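Local coordinates for RNA pseudouridylate synthase domain-containing protein 1 (Homo sapiens, PDB 5VBB), which is probably a pseudouridine synthase of the RluA family, converting uridines in RNA to pseudouridine, at residues His128-Glu133 and Arg172-Arg177; Ser110-Ser115 and Ser181-Pro186; Thr96-Ala101 and Gln252-Thr257. One frame throughout, in Å; residues are numbered along the deposited sequence.

Contact 1 of 3, residues His128-Glu133 and Arg172-Arg177; sequences HTMCIE and RTHQLR. With SO4 (sulfate ion), chain D; SO4 (sulfate ion), chain C; SO4 (sulfate ion), chain B.
M130 curls back on itself at every side-chain torsion: chi1 (-51°) sets CG opposite the carbonyl carbon, and chi2 (-59°) and chi3 keep folding the chain, which lays CG and SD across T173 at about a right angle. CG drops onto the backbone of T173, 3.3 Å from T173 O. Further along the thioether, M130 SD packs 3.7 Å from T173 CB. The same CG also touches H174 near ND1, obliquely to the imidazole. H174 is the third residue of a type II turn running from R172 to Q175 and the N-cap of helix 175-182. On one face its ring carries T173 CG2, which sits 3.7 Å above the plane and over the centre. T129 comes in at the edge, OG1 lying 3.8 Å from H174 CE1, while ND1 is hydrogen-bonded to the hydroxyl of Y193. The sequence RTHQLR is a signature of RluA-type pseudouridine synthases. R177 at its end makes a salt bridge with D67, probably the catalytic aspartate, whose side chain also touches H174. Segment 172-177 thus lines the probable active site, with M130 and T129 packed against it, and three sulfates line the segment, consistent with a surface that binds RNA phosphates. One sulfate (chain D) is gripped by T173 OG1, 2.6 Å from O4, and by the T173 backbone NH. R172 approaches that ion with the edge of its guanidinium: NE is 3.0 Å from O3, and NH1 is 2.9 Å from O2 with a nearly straight bond (165°). A second sulfate (chain C) takes R172 NH2, while a third (chain B) receives R177 NH1 at 2.7 Å through its O1. S69, R93, R120, K142 and the backbone NH of G171 supply further bonds to the three ions.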
ATOM      1  N   HIS A 128      10.991  14.699  -3.711  1.00 57.68           N
ATOM      2  CA  HIS A 128       9.984  14.275  -2.730  1.00 55.86           C
ATOM      3  C   HIS A 128       8.707  15.047  -3.067  1.00 50.93           C
ATOM      4  O   HIS A 128       8.558  16.186  -2.670  1.00 46.01           O
ATOM      5  CB  HIS A 128      10.457  14.533  -1.276  1.00 58.64           C
ATOM      6  CG  HIS A 128      11.944  14.494  -1.090  1.00 64.73           C
ATOM      7  ND1 HIS A 128      12.662  13.315  -1.238  1.00 67.41           N
ATOM      8  CD2 HIS A 128      12.804  15.493  -0.785  1.00 68.17           C
ATOM      9  CE1 HIS A 128      13.931  13.637  -1.042  1.00 67.63           C
ATOM     10  NE2 HIS A 128      14.062  14.935  -0.747  1.00 68.80           N
ATOM     11  N   THR A 129       7.825  14.423  -3.850  1.00 47.83           N
ATOM     12  CA  THR A 129       6.602  15.010  -4.384  1.00 48.83           C
ATOM     13  C   THR A 129       5.715  15.651  -3.315  1.00 47.11           C
ATOM     14  O   THR A 129       5.327  16.813  -3.452  1.00 47.16           O
ATOM     15  CB  THR A 129       5.787  13.925  -5.149  1.00 59.96           C
ATOM     16  OG1 THR A 129       6.653  13.217  -6.050  1.00 60.16           O
ATOM     17  CG2 THR A 129       4.632  14.517  -5.953  1.00 53.63           C
ATOM     18  N   MET A 130       5.467  14.926  -2.231  1.00 39.59           N
ATOM     19  CA  MET A 130       4.527  15.319  -1.198  1.00 37.76           C
ATOM     20  C   MET A 130       5.200  15.715   0.115  1.00 43.12           C
ATOM     21  O   MET A 130       6.339  15.336   0.377  1.00 41.36           O
ATOM     22  CB  MET A 130       3.569  14.134  -0.962  1.00 38.61           C
ATOM     23  CG  MET A 130       2.937  13.570  -2.248  1.00 40.88           C
ATOM     24  SD  MET A 130       1.951  14.698  -3.262  1.00 44.47           S
ATOM     25  CE  MET A 130       0.516  14.912  -2.214  1.00 40.56           C
ATOM     26  N   CYS A 131       4.489  16.467   0.956  1.00 42.13           N
ATOM     27  CA  CYS A 131       4.998  16.918   2.253  1.00 43.64           C
ATOM     28  C   CYS A 131       3.891  17.083   3.268  1.00 45.29           C
ATOM     29  O   CYS A 131       2.738  17.224   2.914  1.00 42.88           O
ATOM     30  CB  CYS A 131       5.741  18.240   2.089  1.00 48.05           C
ATOM     31  SG  CYS A 131       4.748  19.536   1.314  1.00 54.44           S
ATOM     32  N   ILE A 132       4.286  17.182   4.531  1.00 44.10           N
ATOM     33  CA  ILE A 132       3.382  17.416   5.659  1.00 45.30           C
ATOM     34  C   ILE A 132       3.148  18.901   5.778  1.00 47.77           C
ATOM     35  O   ILE A 132       4.100  19.673   5.617  1.00 45.37           O
ATOM     36  CB  ILE A 132       4.041  16.871   6.966  1.00 51.01           C
ATOM     37  CG1 ILE A 132       4.229  15.361   6.872  1.00 52.52           C
ATOM     38  CG2 ILE A 132       3.246  17.225   8.190  1.00 55.27           C
ATOM     39  CD1 ILE A 132       2.900  14.532   7.000  1.00 56.80           C
ATOM     40  N   GLU A 133       1.920  19.305   6.174  1.00 45.95           N
ATOM     41  CA  GLU A 133       1.549  20.718   6.405  1.00 47.84           C
ATOM     42  C   GLU A 133       2.516  21.313   7.409  1.00 52.43           C
ATOM     43  O   GLU A 133       2.963  20.602   8.305  1.00 52.19           O
ATOM     44  CB  GLU A 133       0.119  20.815   6.976  1.00 50.09           C
ATOM     45  CG  GLU A 133       0.074  20.450   8.461  1.00 61.98           C
ATOM     46  CD  GLU A 133      -1.272  20.310   9.118  1.00 69.78           C
ATOM     47  OE1 GLU A 133      -1.838  21.347   9.524  1.00 77.54           O
ATOM     48  OE2 GLU A 133      -1.666  19.155   9.392  1.00 40.30           O
ATOM     49  N   ARG A 172      -4.515  10.552  -0.381  1.00 34.97           N
ATOM     50  CA  ARG A 172      -3.488  11.518  -0.820  1.00 33.73           C
ATOM     51  C   ARG A 172      -2.384  10.792  -1.557  1.00 36.00           C
ATOM     52  O   ARG A 172      -2.112   9.655  -1.239  1.00 33.60           O
ATOM     53  CB  ARG A 172      -2.884  12.285   0.373  1.00 33.88           C
ATOM     54  CG  ARG A 172      -3.875  12.950   1.308  1.00 35.79           C
ATOM     55  CD  ARG A 172      -4.236  14.344   0.821  1.00 35.77           C
ATOM     56  NE  ARG A 172      -4.956  14.274  -0.458  1.00 40.36           N
ATOM     57  CZ  ARG A 172      -6.237  13.948  -0.613  1.00 54.15           C
ATOM     58  NH1 ARG A 172      -6.773  13.902  -1.827  1.00 41.78           N
ATOM     59  NH2 ARG A 172      -6.999  13.674   0.447  1.00 37.24           N
ATOM     60  N   THR A 173      -1.695  11.452  -2.473  1.00 34.07           N
ATOM     61  CA  THR A 173      -0.574  10.815  -3.182  1.00 34.39           C
ATOM     62  C   THR A 173       0.526  10.470  -2.177  1.00 36.90           C
ATOM     63  O   THR A 173       0.766  11.243  -1.268  1.00 37.02           O
ATOM     64  CB  THR A 173      -0.081  11.737  -4.305  1.00 44.27           C
ATOM     65  OG1 THR A 173      -1.086  11.797  -5.312  1.00 43.94           O
ATOM     66  CG2 THR A 173       1.266  11.274  -4.908  1.00 44.50           C
ATOM     67  N   HIS A 174       1.101   9.269  -2.258  1.00 34.76           N
ATOM     68  CA  HIS A 174       2.150   8.790  -1.331  1.00 34.86           C
ATOM     69  C   HIS A 174       1.760   8.940   0.160  1.00 37.09           C
ATOM     70  O   HIS A 174       2.633   9.080   1.016  1.00 34.94           O
ATOM     71  CB  HIS A 174       3.464   9.517  -1.586  1.00 36.02           C
ATOM     72  CG  HIS A 174       3.953   9.464  -3.001  1.00 39.60           C
ATOM     73  ND1 HIS A 174       4.827  10.412  -3.479  1.00 41.73           N
ATOM     74  CD2 HIS A 174       3.673   8.590  -3.993  1.00 40.75           C
ATOM     75  CE1 HIS A 174       5.093  10.065  -4.732  1.00 41.36           C
ATOM     76  NE2 HIS A 174       4.402   8.994  -5.090  1.00 40.81           N
ATOM     77  N   GLN A 175       0.463   8.927   0.467  1.00 34.15           N
ATOM     78  CA  GLN A 175      -0.018   9.152   1.841  1.00 32.60           C
ATOM     79  C   GLN A 175       0.663   8.345   2.907  1.00 36.88           C
ATOM     80  O   GLN A 175       1.112   8.892   3.907  1.00 36.08           O
ATOM     81  CB  GLN A 175      -1.494   8.828   1.941  1.00 34.46           C
ATOM     82  CG  GLN A 175      -2.037   9.046   3.338  1.00 34.03           C
ATOM     83  CD  GLN A 175      -3.521   9.232   3.405  1.00 39.26           C
ATOM     84  OE1 GLN A 175      -4.142   9.896   2.561  1.00 34.31           O
ATOM     85  NE2 GLN A 175      -4.137   8.654   4.410  1.00 33.70           N
ATOM     86  N   LEU A 176       0.699   7.037   2.720  1.00 34.68           N
ATOM     87  CA  LEU A 176       1.222   6.138   3.751  1.00 35.46           C
ATOM     88  C   LEU A 176       2.704   6.376   3.945  1.00 39.22           C
ATOM     89  O   LEU A 176       3.188   6.413   5.073  1.00 38.66           O
ATOM     90  CB  LEU A 176       0.970   4.676   3.323  1.00 35.10           C
ATOM     91  CG  LEU A 176      -0.487   4.354   3.049  1.00 39.57           C
ATOM     92  CD1 LEU A 176      -0.636   2.983   2.502  1.00 43.28           C
ATOM     93  CD2 LEU A 176      -1.332   4.546   4.286  1.00 38.85           C
ATOM     94  N   ARG A 177       3.417   6.600   2.845  1.00 35.09           N
ATOM     95  CA  ARG A 177       4.848   6.826   2.929  1.00 35.47           C
ATOM     96  C   ARG A 177       5.161   8.153   3.571  1.00 39.14           C
ATOM     97  O   ARG A 177       6.113   8.257   4.345  1.00 38.73           O
ATOM     98  CB  ARG A 177       5.469   6.776   1.539  1.00 32.13           C
ATOM     99  CG  ARG A 177       5.376   5.399   0.900  1.00 33.19           C
ATOM    100  CD  ARG A 177       5.417   5.508  -0.602  1.00 37.17           C
ATOM    101  NE  ARG A 177       6.784   5.809  -1.032  1.00 43.05           N
ATOM    102  CZ  ARG A 177       7.190   5.900  -2.292  1.00 54.68           C
ATOM    103  NH1 ARG A 177       6.329   5.746  -3.291  1.00 42.96           N
ATOM    104  NH2 ARG A 177       8.456   6.160  -2.566  1.00 44.58           N
TER
HETATM  105  S   SO4 D 303      -3.308  14.669  -3.798  1.00 49.49           S
HETATM  106  O1  SO4 D 303      -2.874  15.993  -4.231  1.00 52.31           O
HETATM  107  O2  SO4 D 303      -4.783  14.578  -3.843  1.00 51.62           O
HETATM  108  O3  SO4 D 303      -2.783  14.373  -2.455  1.00 43.47           O
HETATM  109  O4  SO4 D 303      -2.754  13.703  -4.700  1.00 51.10           O
HETATM  110  S   SO4 C 302      -9.869  11.763  -0.448  1.00 78.41           S
HETATM  111  O1  SO4 C 302      -9.739  12.459   0.830  1.00 78.56           O
HETATM  112  O2  SO4 C 302     -10.388  12.683  -1.427  1.00 78.48           O
HETATM  113  O3  SO4 C 302      -8.593  11.331  -0.940  1.00 81.17           O
HETATM  114  O4  SO4 C 302     -10.737  10.604  -0.295  1.00 81.34           O
HETATM  115  S   SO4 B 301       7.617   5.264  -6.627  1.00 51.06           S
HETATM  116  O1  SO4 B 301       7.595   6.333  -5.617  1.00 54.16           O
HETATM  117  O2  SO4 B 301       7.199   5.851  -7.906  1.00 52.21           O
HETATM  118  O3  SO4 B 301       8.935   4.675  -6.740  1.00 48.94           O
HETATM  119  O4  SO4 B 301       6.715   4.188  -6.229  1.00 46.76           O

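Contact 2 of 3, residues Ser110-Ser115 and Ser181-Pro186; sequences SRVTIS and SALGHP
No flat group comes between V112, I114 and L183: neither a ring face nor an amide edge takes part, and the two segments meet through methyl groups. L183 is the side chain that reaches across. With chi1 at -77° and chi2 at -177° its chain is extended toward strand 111-114, and both of its branches find partners there. L183 CD1 comes tip to tip with I114 CD1 at 3.6 Å, and L183 CG stands behind it, 4.0 Å from the same I114 methyl. On V112 the contact falls to one branch: CG1, placed opposite the backbone N, is 4.0 Å from L183 CD1 and touches CD2 more loosely at 4.2 Å. Two residues apart on a strand, V112 and I114 turn the same way, and this alternation presents both to one leucine. L183 stands just before the end of the helix, where G184 takes a positive phi of 90° and a Schellman motif closes the last turn, G184 N bonding to S181 O at 3.0 Å. Beyond it the chain is held to strand 96-104, with H185 ND1 and the P186 backbone both paired to R104. Strand 111-114 runs antiparallel to strand 146-156, from which L148 touches both I114 and L183, so the end of helix 175-182 packs over two adjacent strands of the large sheet.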
ATOM      1  N   SER A 110       0.533   1.109  20.546  1.00 45.81           N
ATOM      2  CA  SER A 110      -0.059  -0.025  19.826  1.00 46.05           C
ATOM      3  C   SER A 110      -0.823   0.429  18.581  1.00 45.49           C
ATOM      4  O   SER A 110      -0.889  -0.303  17.600  1.00 42.03           O
ATOM      5  CB  SER A 110      -0.967  -0.846  20.737  1.00 53.09           C
ATOM      6  OG  SER A 110      -2.257  -0.280  20.883  1.00 63.89           O
ATOM      7  N   ARG A 111      -1.415   1.632  18.632  1.00 42.41           N
ATOM      8  CA  ARG A 111      -2.188   2.183  17.516  1.00 40.84           C
ATOM      9  C   ARG A 111      -1.962   3.672  17.450  1.00 43.32           C
ATOM     10  O   ARG A 111      -1.890   4.337  18.496  1.00 42.74           O
ATOM     11  CB  ARG A 111      -3.688   1.889  17.693  1.00 40.70           C
ATOM     12  CG  ARG A 111      -4.578   2.363  16.537  1.00 40.31           C
ATOM     13  CD  ARG A 111      -5.996   1.933  16.780  1.00 43.08           C
ATOM     14  NE  ARG A 111      -6.829   1.989  15.583  1.00 45.48           N
ATOM     15  CZ  ARG A 111      -8.114   1.650  15.557  1.00 51.15           C
ATOM     16  NH1 ARG A 111      -8.711   1.211  16.655  1.00 38.77           N
ATOM     17  NH2 ARG A 111      -8.806   1.721  14.427  1.00 49.63           N
ATOM     18  N   VAL A 112      -1.796   4.191  16.238  1.00 38.07           N
ATOM     19  CA  VAL A 112      -1.548   5.618  16.014  1.00 38.15           C
ATOM     20  C   VAL A 112      -2.498   6.120  14.949  1.00 39.87           C
ATOM     21  O   VAL A 112      -2.584   5.526  13.871  1.00 40.16           O
ATOM     22  CB  VAL A 112      -0.077   5.867  15.580  1.00 42.47           C
ATOM     23  CG1 VAL A 112       0.189   7.339  15.282  1.00 41.18           C
ATOM     24  CG2 VAL A 112       0.901   5.344  16.616  1.00 43.55           C
ATOM     25  N   THR A 113      -3.145   7.249  15.219  1.00 35.31           N
ATOM     26  CA  THR A 113      -3.979   7.956  14.244  1.00 35.38           C
ATOM     27  C   THR A 113      -3.057   9.022  13.690  1.00 40.34           C
ATOM     28  O   THR A 113      -2.498   9.783  14.467  1.00 41.74           O
ATOM     29  CB  THR A 113      -5.189   8.595  14.930  1.00 45.78           C
ATOM     30  OG1 THR A 113      -5.974   7.563  15.490  1.00 43.06           O
ATOM     31  CG2 THR A 113      -6.043   9.361  13.976  1.00 44.89           C
ATOM     32  N   ILE A 114      -2.844   9.062  12.383  1.00 34.43           N
ATOM     33  CA  ILE A 114      -1.950  10.055  11.763  1.00 33.82           C
ATOM     34  C   ILE A 114      -2.851  10.933  10.952  1.00 37.63           C
ATOM     35  O   ILE A 114      -3.436  10.480   9.957  1.00 34.17           O
ATOM     36  CB  ILE A 114      -0.860   9.448  10.876  1.00 35.92           C
ATOM     37  CG1 ILE A 114      -0.198   8.224  11.563  1.00 37.95           C
ATOM     38  CG2 ILE A 114       0.154  10.553  10.557  1.00 37.72           C
ATOM     39  CD1 ILE A 114       0.616   7.394  10.694  1.00 43.77           C
ATOM     40  N   SER A 115      -2.983  12.172  11.374  1.00 34.54           N
ATOM     41  CA  SER A 115      -3.946  13.101  10.786  1.00 35.19           C
ATOM     42  C   SER A 115      -3.314  14.331  10.139  1.00 41.62           C
ATOM     43  O   SER A 115      -4.060  15.136   9.606  1.00 39.88           O
ATOM     44  CB  SER A 115      -4.907  13.545  11.885  1.00 38.36           C
ATOM     45  OG  SER A 115      -4.218  14.246  12.909  1.00 41.82           O
ATOM     46  N   SER A 181       6.891   8.432   7.468  1.00 37.28           N
ATOM     47  CA  SER A 181       8.122   9.218   7.501  1.00 38.94           C
ATOM     48  C   SER A 181       7.968  10.423   8.430  1.00 44.37           C
ATOM     49  O   SER A 181       8.886  10.722   9.200  1.00 45.22           O
ATOM     50  CB  SER A 181       8.501   9.661   6.092  1.00 40.47           C
ATOM     51  OG  SER A 181       9.646  10.494   6.113  1.00 59.42           O
ATOM     52  N   ALA A 182       6.797  11.080   8.403  1.00 42.23           N
ATOM     53  CA  ALA A 182       6.494  12.218   9.267  1.00 43.30           C
ATOM     54  C   ALA A 182       6.480  11.830  10.762  1.00 48.13           C
ATOM     55  O   ALA A 182       6.773  12.675  11.600  1.00 48.45           O
ATOM     56  CB  ALA A 182       5.158  12.821   8.889  1.00 43.47           C
ATOM     57  N   LEU A 183       6.082  10.574  11.093  1.00 43.09           N
ATOM     58  CA  LEU A 183       6.121  10.069  12.476  1.00 44.07           C
ATOM     59  C   LEU A 183       7.555   9.771  12.931  1.00 44.81           C
ATOM     60  O   LEU A 183       7.733   9.408  14.082  1.00 43.68           O
ATOM     61  CB  LEU A 183       5.375   8.724  12.637  1.00 44.25           C
ATOM     62  CG  LEU A 183       3.900   8.674  12.688  1.00 49.48           C
ATOM     63  CD1 LEU A 183       3.444   7.205  12.927  1.00 48.93           C
ATOM     64  CD2 LEU A 183       3.360   9.593  13.749  1.00 49.80           C
ATOM     65  N   GLY A 184       8.505   9.729  11.999  1.00 41.23           N
ATOM     66  CA  GLY A 184       9.877   9.320  12.248  1.00 39.61           C
ATOM     67  C   GLY A 184      10.056   7.828  12.056  1.00 41.45           C
ATOM     68  O   GLY A 184      11.033   7.289  12.559  1.00 40.28           O
ATOM     69  N   HIS A 185       9.116   7.134  11.326  1.00 38.23           N
ATOM     70  CA  HIS A 185       9.161   5.680  11.084  1.00 35.63           C
ATOM     71  C   HIS A 185       8.954   5.403   9.623  1.00 38.73           C
ATOM     72  O   HIS A 185       7.938   4.812   9.234  1.00 38.22           O
ATOM     73  CB  HIS A 185       8.125   4.969  11.970  1.00 35.09           C
ATOM     74  CG  HIS A 185       8.382   5.215  13.422  1.00 38.40           C
ATOM     75  ND1 HIS A 185       9.445   4.629  14.065  1.00 40.73           N
ATOM     76  CD2 HIS A 185       7.738   6.017  14.298  1.00 38.38           C
ATOM     77  CE1 HIS A 185       9.408   5.067  15.311  1.00 39.00           C
ATOM     78  NE2 HIS A 185       8.394   5.908  15.486  1.00 38.62           N
ATOM     79  N   PRO A 186       9.897   5.854   8.771  1.00 36.33           N
ATOM     80  CA  PRO A 186       9.713   5.675   7.326  1.00 34.88           C
ATOM     81  C   PRO A 186       9.636   4.223   6.894  1.00 39.29           C
ATOM     82  O   PRO A 186      10.173   3.332   7.555  1.00 38.64           O
ATOM     83  CB  PRO A 186      10.942   6.369   6.711  1.00 38.13           C
ATOM     84  CG  PRO A 186      11.906   6.511   7.810  1.00 44.14           C
ATOM     85  CD  PRO A 186      11.152   6.592   9.073  1.00 40.05           C
TER

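Contact 3 of 3, residues Thr96-Ala101 and Gln252-Thr257; sequences TKAYLA and QALRAT
L254 lays its forked end over the methyl of A98, with CD1 3.7 Å and CD2 4.1 Å from A98 CB. This is helix-on-sheet packing in the large antiparallel sheet of the pseudouridine synthase fold: helix 247-256, near the C-terminus, lies against strand 96-104. Contact is purely apolar and small, burying 124 Å² over both sides, yet all three residues that touch are themselves buried. The leucine's torsions account for its reach. Chi1 at -90° is turned well past the staggered value, and chi2 at 172° carries CD1 outward, so both methyls are brought to bear on one small residue. A98 offers a single methyl, and its CA lies 8.4 Å from the CA of L254. One alternation back along the strand, T96 directs its side chain to the same side and adds a looser touch, its CG2 4.5 Å from L254 CD2. K97, between them, turns away from the helix and packs on H64 and L213. Strand 96-104 has partners along both edges: T96, A98 and L100 pair with strand 208-216, and Y99 with L166 of strand 159-168. L165 of the latter packs on A98 as well. R255 faces away from the strand and touches E223 and C225 of strand 221-225. Where the helix finishes, T257 rests on K167 and its carbonyl oxygen accepts a bond from R214 NH1. The last turn is tied by T257 N to L254 O and, from the side chain, by the hydroxyl T257 OG1, which donates to A253 O at 2.7 Å from above the carbonyl plane, 35° out of it.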
ATOM      1  N   THR A  96     -12.714   0.323   0.713  1.00 35.50           N
ATOM      2  CA  THR A  96     -11.917   0.063   1.910  1.00 33.14           C
ATOM      3  C   THR A  96     -10.565  -0.506   1.456  1.00 39.03           C
ATOM      4  O   THR A  96     -10.520  -1.412   0.622  1.00 38.98           O
ATOM      5  CB  THR A  96     -12.629  -0.886   2.859  1.00 41.68           C
ATOM      6  OG1 THR A  96     -13.878  -0.313   3.195  1.00 40.97           O
ATOM      7  CG2 THR A  96     -11.842  -1.143   4.142  1.00 37.41           C
ATOM      8  N   LYS A  97      -9.469   0.021   2.016  1.00 34.93           N
ATOM      9  CA  LYS A  97      -8.133  -0.459   1.712  1.00 33.54           C
ATOM     10  C   LYS A  97      -7.306  -0.563   2.960  1.00 35.04           C
ATOM     11  O   LYS A  97      -7.448   0.272   3.835  1.00 34.27           O
ATOM     12  CB  LYS A  97      -7.397   0.538   0.798  1.00 35.32           C
ATOM     13  CG  LYS A  97      -8.036   0.864  -0.521  1.00 46.07           C
ATOM     14  CD  LYS A  97      -7.022   1.539  -1.446  1.00 50.21           C
ATOM     15  CE  LYS A  97      -7.646   2.087  -2.699  1.00 77.61           C
ATOM     16  NZ  LYS A  97      -6.718   2.961  -3.469  1.00 88.69           N
ATOM     17  N   ALA A  98      -6.403  -1.551   3.026  1.00 31.21           N
ATOM     18  CA  ALA A  98      -5.413  -1.670   4.080  1.00 30.06           C
ATOM     19  C   ALA A  98      -4.119  -2.189   3.493  1.00 33.77           C
ATOM     20  O   ALA A  98      -4.096  -2.897   2.462  1.00 32.07           O
ATOM     21  CB  ALA A  98      -5.893  -2.555   5.231  1.00 30.52           C
ATOM     22  N   TYR A  99      -3.022  -1.791   4.116  1.00 32.54           N
ATOM     23  CA  TYR A  99      -1.691  -2.128   3.655  1.00 31.98           C
ATOM     24  C   TYR A  99      -0.907  -2.693   4.779  1.00 36.50           C
ATOM     25  O   TYR A  99      -1.192  -2.397   5.935  1.00 33.51           O
ATOM     26  CB  TYR A  99      -0.946  -0.857   3.198  1.00 33.20           C
ATOM     27  CG  TYR A  99      -1.566  -0.119   2.046  1.00 35.17           C
ATOM     28  CD1 TYR A  99      -2.796   0.518   2.183  1.00 37.19           C
ATOM     29  CD2 TYR A  99      -0.925  -0.050   0.807  1.00 37.00           C
ATOM     30  CE1 TYR A  99      -3.406   1.147   1.106  1.00 40.35           C
ATOM     31  CE2 TYR A  99      -1.507   0.626  -0.265  1.00 39.05           C
ATOM     32  CZ  TYR A  99      -2.752   1.215  -0.108  1.00 42.41           C
ATOM     33  OH  TYR A  99      -3.329   1.947  -1.094  1.00 40.83           O
ATOM     34  N   LEU A 100       0.148  -3.424   4.437  1.00 33.76           N
ATOM     35  CA  LEU A 100       1.136  -3.895   5.383  1.00 33.30           C
ATOM     36  C   LEU A 100       2.405  -3.157   5.069  1.00 37.54           C
ATOM     37  O   LEU A 100       2.662  -2.848   3.897  1.00 37.04           O
ATOM     38  CB  LEU A 100       1.401  -5.396   5.214  1.00 33.60           C
ATOM     39  CG  LEU A 100       0.249  -6.309   5.543  1.00 37.73           C
ATOM     40  CD1 LEU A 100       0.548  -7.713   5.134  1.00 36.78           C
ATOM     41  CD2 LEU A 100      -0.107  -6.261   7.031  1.00 40.62           C
ATOM     42  N   ALA A 101       3.265  -2.969   6.089  1.00 34.08           N
ATOM     43  CA  ALA A 101       4.554  -2.331   5.890  1.00 33.44           C
ATOM     44  C   ALA A 101       5.522  -2.701   6.953  1.00 38.09           C
ATOM     45  O   ALA A 101       5.110  -3.055   8.055  1.00 37.53           O
ATOM     46  CB  ALA A 101       4.401  -0.814   5.872  1.00 34.26           C
ATOM     47  N   GLN A 252     -10.160 -10.149  10.308  1.00 36.85           N
ATOM     48  CA  GLN A 252     -11.573 -10.368  10.655  1.00 36.70           C
ATOM     49  C   GLN A 252     -12.270  -9.031  11.018  1.00 38.27           C
ATOM     50  O   GLN A 252     -13.411  -8.812  10.645  1.00 35.61           O
ATOM     51  CB  GLN A 252     -11.725 -11.350  11.838  1.00 39.51           C
ATOM     52  CG  GLN A 252     -11.245 -12.766  11.565  1.00 38.33           C
ATOM     53  CD  GLN A 252     -11.979 -13.363  10.410  1.00 61.34           C
ATOM     54  OE1 GLN A 252     -13.210 -13.422  10.411  1.00 57.88           O
ATOM     55  NE2 GLN A 252     -11.268 -13.689   9.347  1.00 59.72           N
ATOM     56  N   ALA A 253     -11.576  -8.107  11.691  1.00 36.31           N
ATOM     57  CA  ALA A 253     -12.189  -6.808  12.006  1.00 34.67           C
ATOM     58  C   ALA A 253     -12.353  -5.946  10.750  1.00 39.38           C
ATOM     59  O   ALA A 253     -13.391  -5.300  10.575  1.00 39.53           O
ATOM     60  CB  ALA A 253     -11.388  -6.058  13.075  1.00 36.02           C
ATOM     61  N   LEU A 254     -11.383  -5.995   9.849  1.00 38.20           N
ATOM     62  CA  LEU A 254     -11.467  -5.271   8.575  1.00 39.16           C
ATOM     63  C   LEU A 254     -12.658  -5.717   7.782  1.00 40.95           C
ATOM     64  O   LEU A 254     -13.427  -4.888   7.334  1.00 41.40           O
ATOM     65  CB  LEU A 254     -10.216  -5.528   7.702  1.00 39.14           C
ATOM     66  CG  LEU A 254      -9.049  -4.591   7.857  1.00 44.41           C
ATOM     67  CD1 LEU A 254      -7.873  -5.107   7.099  1.00 44.52           C
ATOM     68  CD2 LEU A 254      -9.382  -3.173   7.310  1.00 45.16           C
ATOM     69  N   ARG A 255     -12.827  -7.029   7.638  1.00 38.30           N
ATOM     70  CA  ARG A 255     -13.917  -7.646   6.843  1.00 38.81           C
ATOM     71  C   ARG A 255     -15.282  -7.270   7.357  1.00 43.80           C
ATOM     72  O   ARG A 255     -16.199  -7.023   6.554  1.00 44.11           O
ATOM     73  CB  ARG A 255     -13.766  -9.181   6.831  1.00 36.45           C
ATOM     74  CG  ARG A 255     -12.549  -9.669   6.052  1.00 39.97           C
ATOM     75  CD  ARG A 255     -12.432 -11.203   6.056  1.00 49.45           C
ATOM     76  NE  ARG A 255     -11.717 -11.706   4.874  1.00 56.01           N
ATOM     77  CZ  ARG A 255     -10.807 -12.685   4.847  1.00 78.29           C
ATOM     78  NH1 ARG A 255     -10.240 -13.039   3.702  1.00 59.24           N
ATOM     79  NH2 ARG A 255     -10.453 -13.313   5.966  1.00 76.88           N
ATOM     80  N   ALA A 256     -15.418  -7.179   8.701  1.00 39.61           N
ATOM     81  CA  ALA A 256     -16.689  -6.830   9.363  1.00 39.43           C
ATOM     82  C   ALA A 256     -16.961  -5.347   9.436  1.00 45.37           C
ATOM     83  O   ALA A 256     -18.093  -4.974   9.772  1.00 45.00           O
ATOM     84  CB  ALA A 256     -16.712  -7.388  10.763  1.00 39.59           C
ATOM     85  N   THR A 257     -15.985  -4.493   9.111  1.00 40.30           N
ATOM     86  CA  THR A 257     -16.218  -3.049   9.174  1.00 40.23           C
ATOM     87  C   THR A 257     -17.169  -2.586   8.076  1.00 45.62           C
ATOM     88  O   THR A 257     -16.981  -2.942   6.927  1.00 43.64           O
ATOM     89  CB  THR A 257     -14.903  -2.268   9.118  1.00 52.65           C
ATOM     90  OG1 THR A 257     -14.063  -2.728  10.183  1.00 54.48           O
ATOM     91  CG2 THR A 257     -15.107  -0.759   9.290  1.00 53.87           C
TER

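Contacts 1 and 2 lie at the two ends of helix 175-182, their centres 13 Å apart, and meet where I132 CG1 packs 3.4 Å from A182 CB. Contact 3 is farther off, about 21 Å from contact 1 and 18 Å from contact 2 between centres. It still touches contact 1, as L176 CD1 packs on Y99 CG at 3.3 Å. Contacts 2 and 3 do not touch, but their strands 111-114 and 96-104 are consecutive and belong to the same large sheet. Along the chain, contact 3 encloses contact 2, which in turn encloses contact 1. Helices thus cover the sheet at separate places, while contact 1 lies beside the probable catalytic site.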